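Local coordinates for extracellular solute-binding protein (Bordetella parapertussis, PDB 3PU5) that probably binds a small solute, possibly a polyamine, outside the cytoplasmic membrane and hands it to a transporter, at residues G14-F17 with L18-R22; F191-A194 with F195-V199. All blocks are in the same frame, centred on the assembly; numbering follows the deposited sequence.

Contact 1 of 2, residues G14-F17 with L18-R22; sequences GGSF and LENVR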
loop_
_atom_site.group_PDB
_atom_site.type_symbol
_atom_site.label_atom_id
_atom_site.label_comp_id
_atom_site.label_asym_id
_atom_site.label_seq_id
_atom_site.Cartn_x
_atom_site.Cartn_y
_atom_site.Cartn_z
ATOM N N GLY A 14 11.176 -9.191 -3.378
ATOM C CA GLY A 14 12.463 -9.585 -2.847
ATOM C C GLY A 14 12.602 -9.139 -1.411
ATOM O O GLY A 14 11.657 -8.621 -0.810
ATOM N N GLY A 15 13.788 -9.344 -0.852
ATOM C CA GLY A 15 14.059 -8.919 0.504
ATOM C C GLY A 15 13.077 -9.439 1.534
ATOM O O GLY A 15 12.572 -10.552 1.435
ATOM N N SER A 16 12.801 -8.603 2.524
ATOM C CA SER A 16 12.032 -8.992 3.692
ATOM C C SER A 16 10.586 -9.353 3.342
ATOM O O SER A 16 9.989 -10.239 3.956
ATOM C CB SER A 16 12.054 -7.852 4.710
ATOM O OG SER A 16 11.557 -8.282 5.959
ATOM N N PHE A 17 10.023 -8.650 2.362
ATOM C CA PHE A 17 8.656 -8.921 1.928
ATOM C C PHE A 17 8.573 -10.365 1.459
ATOM O O PHE A 17 7.750 -11.135 1.948
ATOM C CB PHE A 17 8.261 -7.967 0.800
ATOM C CG PHE A 17 6.836 -8.128 0.322
ATOM C CD1 PHE A 17 6.526 -9.041 -0.678
ATOM C CD2 PHE A 17 5.812 -7.345 0.852
ATOM C CE1 PHE A 17 5.231 -9.184 -1.132
ATOM C CE2 PHE A 17 4.504 -7.476 0.393
ATOM C CZ PHE A 17 4.214 -8.405 -0.594
ATOM N N LEU A 18 9.440 -10.728 0.513
ATOM C CA LEU A 18 9.455 -12.076 -0.046
ATOM C C LEU A 18 9.725 -13.158 1.016
ATOM O O LEU A 18 9.103 -14.222 1.006
ATOM C CB LEU A 18 10.476 -12.172 -1.194
ATOM C CG LEU A 18 10.428 -13.452 -2.034
ATOM C CD1 LEU A 18 10.988 -13.216 -3.440
ATOM C CD2 LEU A 18 11.158 -14.599 -1.356
ATOM N N GLU A 19 10.660 -12.880 1.917
ATOM C CA GLU A 19 10.995 -13.820 2.980
ATOM C C GLU A 19 9.772 -14.069 3.844
ATOM O O GLU A 19 9.532 -15.191 4.311
ATOM C CB GLU A 19 12.119 -13.258 3.847
ATOM C CG GLU A 19 13.417 -13.024 3.096
ATOM C CD GLU A 19 14.452 -12.292 3.938
ATOM O OE1 GLU A 19 14.121 -11.877 5.079
ATOM O OE2 GLU A 19 15.597 -12.134 3.452
ATOM N N ASN A 20 8.998 -13.013 4.065
ATOM C CA ASN A 20 7.828 -13.143 4.914
ATOM C C ASN A 20 6.636 -13.782 4.227
ATOM O O ASN A 20 5.876 -14.489 4.867
ATOM C CB ASN A 20 7.492 -11.823 5.598
ATOM C CG ASN A 20 8.399 -11.564 6.786
ATOM O OD1 ASN A 20 8.183 -12.116 7.863
ATOM N ND2 ASN A 20 9.434 -10.755 6.587
ATOM N N VAL A 21 6.493 -13.556 2.921
ATOM C CA VAL A 21 5.514 -14.301 2.144
ATOM C C VAL A 21 5.831 -15.792 2.203
ATOM O O VAL A 21 4.937 -16.609 2.362
ATOM C CB VAL A 21 5.485 -13.862 0.666
ATOM C CG1 VAL A 21 4.617 -14.827 -0.140
ATOM C CG2 VAL A 21 4.960 -12.428 0.537
ATOM N N ARG A 22 7.110 -16.138 2.071
ATOM C CA ARG A 22 7.533 -17.537 2.131
ATOM C C ARG A 22 7.222 -18.129 3.502
ATOM O O ARG A 22 6.612 -19.187 3.616
ATOM C CB ARG A 22 9.033 -17.674 1.836
ATOM C CG ARG A 22 9.508 -19.135 1.813
ATOM C CD ARG A 22 11.014 -19.273 1.590
ATOM N NE ARG A 22 11.413 -18.860 0.243
ATOM C CZ ARG A 22 12.267 -17.873 -0.012
ATOM N NH1 ARG A 22 12.823 -17.197 0.989
ATOM N NH2 ARG A 22 12.576 -17.565 -1.268
#
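Asn20 folds its carboxamide back over the first turn of helix 15-33 and gives a side-chain N-H to the carbonyl oxygen of Ser16, with 2.7 Å between Asn20 ND2 and Ser16 O. With CG anti to its own carbonyl carbon (chi1 -79°), the amide lies beside the backbone N of Asn20, and that N also bonds Ser16 O, at 2.9 Å. The two donors come in from opposite faces of the carbonyl plane, each tilted about a third of a right angle from it. Ser16 O lies close to the amide plane of Asn20, which suits the N-H direction.

A different flank of the turn is apolar. The Phe17 ring swings out with CG anti to the backbone N (chi1 -177°) and crosses the Val21 side chain at a slant; its atom CE1 comes 3.7 Å from Val21 CG2. The backbone of the same pair is joined by the i to i+4 bond from Val21 N to Phe17 O, 2.9 Å long. Phe271 of helix 265-275 meets the Phe17 ring edge-to-face and also touches Val21 and Asn20. Leu18, by contrast, lays CB against Gly14, 3.7 Å from Gly14 CA, and reaches Leu39 and Pro41 of strand 36-41.

Glu19 N bonds Gly15 O at 3.1 Å, while the bond from Leu18 N to Gly14 O is weak. Ser16 O is gripped by two N-H groups of one residue: the bond from Asn20 N belongs to the helix backbone, whereas that from ND2 restrains the carboxamide and ties it to the opening turn.

Contact 2 of 2, residues F191-A194 with F195-V199; sequences FFTA and FNDPV
Strand 188-192 ends at Phe192, and the chain passes through Thr193 into a type I beta turn from Ala194 to Asp197, closed by a 3.0 Å hydrogen bond from Asp197 N to Ala194 O. Asp197 then turns its carboxylate back along the chain, so that one oxygen serves two consecutive backbone amides: Asp197 OD2 is 3.0 Å from Thr193 N and 2.8 Å from Ala194 N. The first N-H arrives nearly in line with the C-O bond of the carboxylate, whereas the second comes from above the carboxylate plane, 62° out of it. The first torsion of Asp197 places CG anti to the carbonyl carbon (chi1 -75°), which puts the carboxylate beside the residue's own backbone N, where OD2 reaches the amides of Thr193 and Ala194.

Phe192 and Asp197 run antiparallel alongside each other, with the ring nearly perpendicular to the carboxylate. Their closest approach is made by Phe192 CB, 3.3 Å from Asp197 OD2. Farther out, Pro198 lies roughly perpendicular to the Phe192 side chain and lays its pyrrolidine over one face of the ring. This is a CH-pi contact, with Pro198 CD 4.0 Å from the centroid of the Phe192 ring and displaced from the ring centre; Pro198 CG also sits 3.7 Å from Phe192 CZ.

Trp213 of strand 209-213 touches both Phe192 and Pro198, and its ring meets that of Phe195 edge-to-face. On the strand side, Phe192 makes backbone hydrogen bonds with Phe147 and Asn149. The whole forms a strand-to-helix connection in an alpha/beta lobe of the periplasmic-binding-protein fold: a beta turn leads from parallel strand 188-192 into helix 197-204, and Asp197 holds the amides of the linking loop.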
loop_
_atom_site.group_PDB
_atom_site.type_symbol
_atom_site.label_atom_id
_atom_site.label_comp_id
_atom_site.label_asym_id
_atom_site.label_seq_id
_atom_site.Cartn_x
_atom_site.Cartn_y
_atom_site.Cartn_z
ATOM N N PHE A 191 11.394 17.453 -0.362
ATOM C CA PHE A 191 10.481 16.541 -1.024
ATOM C C PHE A 191 11.217 15.214 -1.135
ATOM O O PHE A 191 12.134 15.063 -1.946
ATOM C CB PHE A 191 10.076 17.080 -2.395
ATOM C CG PHE A 191 9.129 18.247 -2.324
ATOM C CD1 PHE A 191 9.588 19.547 -2.477
ATOM C CD2 PHE A 191 7.774 18.044 -2.087
ATOM C CE1 PHE A 191 8.708 20.627 -2.404
ATOM C CE2 PHE A 191 6.900 19.106 -2.013
ATOM C CZ PHE A 191 7.364 20.405 -2.172
ATOM N N PHE A 192 10.832 14.258 -0.299
ATOM C CA PHE A 192 11.629 13.057 -0.126
ATOM C C PHE A 192 11.392 12.023 -1.221
ATOM O O PHE A 192 10.333 11.986 -1.840
ATOM C CB PHE A 192 11.433 12.456 1.274
ATOM C CG PHE A 192 10.049 11.914 1.528
ATOM C CD1 PHE A 192 9.717 10.629 1.145
ATOM C CD2 PHE A 192 9.092 12.683 2.183
ATOM C CE1 PHE A 192 8.444 10.119 1.390
ATOM C CE2 PHE A 192 7.831 12.184 2.431
ATOM C CZ PHE A 192 7.503 10.902 2.034
ATOM N N THR A 193 12.392 11.176 -1.440
ATOM C CA THR A 193 12.407 10.303 -2.596
ATOM C C THR A 193 12.450 8.815 -2.242
ATOM O O THR A 193 12.466 7.976 -3.132
ATOM C CB THR A 193 13.625 10.608 -3.491
ATOM O OG1 THR A 193 14.818 10.429 -2.724
ATOM C CG2 THR A 193 13.578 12.030 -4.019
ATOM N N ALA A 194 12.485 8.480 -0.957
ATOM C CA ALA A 194 12.477 7.072 -0.561
ATOM C C ALA A 194 11.539 6.796 0.617
ATOM O O ALA A 194 11.288 7.676 1.444
ATOM C CB ALA A 194 13.884 6.598 -0.242
ATOM N N PHE A 195 11.033 5.567 0.689
ATOM C CA PHE A 195 10.102 5.151 1.745
ATOM C C PHE A 195 10.642 5.326 3.169
ATOM O O PHE A 195 9.886 5.602 4.101
ATOM C CB PHE A 195 9.682 3.700 1.523
ATOM C CG PHE A 195 8.727 3.522 0.379
ATOM C CD1 PHE A 195 7.465 4.100 0.416
ATOM C CD2 PHE A 195 9.088 2.779 -0.733
ATOM C CE1 PHE A 195 6.581 3.936 -0.639
ATOM C CE2 PHE A 195 8.207 2.611 -1.793
ATOM C CZ PHE A 195 6.954 3.188 -1.744
ATOM N N ASN A 196 11.949 5.169 3.327
ATOM C CA ASN A 196 12.584 5.247 4.637
ATOM C C ASN A 196 12.845 6.693 5.068
ATOM O O ASN A 196 13.227 6.948 6.205
ATOM C CB ASN A 196 13.890 4.441 4.615
ATOM C CG ASN A 196 14.558 4.360 5.970
ATOM O OD1 ASN A 196 13.956 3.935 6.961
ATOM N ND2 ASN A 196 15.828 4.751 6.018
ATOM N N ASP A 197 12.609 7.638 4.161
ATOM C CA ASP A 197 12.929 9.042 4.415
ATOM C C ASP A 197 12.189 9.694 5.606
ATOM O O ASP A 197 12.810 10.380 6.413
ATOM C CB ASP A 197 12.766 9.887 3.137
ATOM C CG ASP A 197 13.900 9.671 2.130
ATOM O OD1 ASP A 197 14.912 9.054 2.500
ATOM O OD2 ASP A 197 13.783 10.126 0.966
ATOM N N PRO A 198 10.859 9.514 5.711
ATOM C CA PRO A 198 10.227 10.143 6.882
ATOM C C PRO A 198 10.866 9.755 8.224
ATOM O O PRO A 198 11.096 10.620 9.069
ATOM C CB PRO A 198 8.781 9.639 6.808
ATOM C CG PRO A 198 8.532 9.484 5.330
ATOM C CD PRO A 198 9.862 8.980 4.763
ATOM N N VAL A 199 11.161 8.478 8.425
ATOM C CA VAL A 199 11.751 8.058 9.690
ATOM C C VAL A 199 13.123 8.718 9.912
ATOM O O VAL A 199 13.387 9.284 10.982
ATOM C CB VAL A 199 11.803 6.520 9.801
ATOM C CG1 VAL A 199 12.865 6.069 10.801
ATOM C CG2 VAL A 199 10.429 5.987 10.191
#

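How the contacts relate
Contacts 1 and 2 are separate along the chain and in space: their centres lie 21 Å apart and their nearest atoms about 11 Å, with no touch between them. Both occur where a parallel strand gives way to a helix, strand 7-12 to helix 15-33 for contact 1 and strand 188-192 to helix 197-204 for contact 2. Their polar links differ, since residues 14-22 satisfy a carbonyl with an asparagine amide and residues 191-199 gather backbone amides on an aspartate. In solute-binding proteins of this family, such strand-to-helix loops commonly face the cleft between two lobes; a similar role here is possible but has not been assigned to these residues.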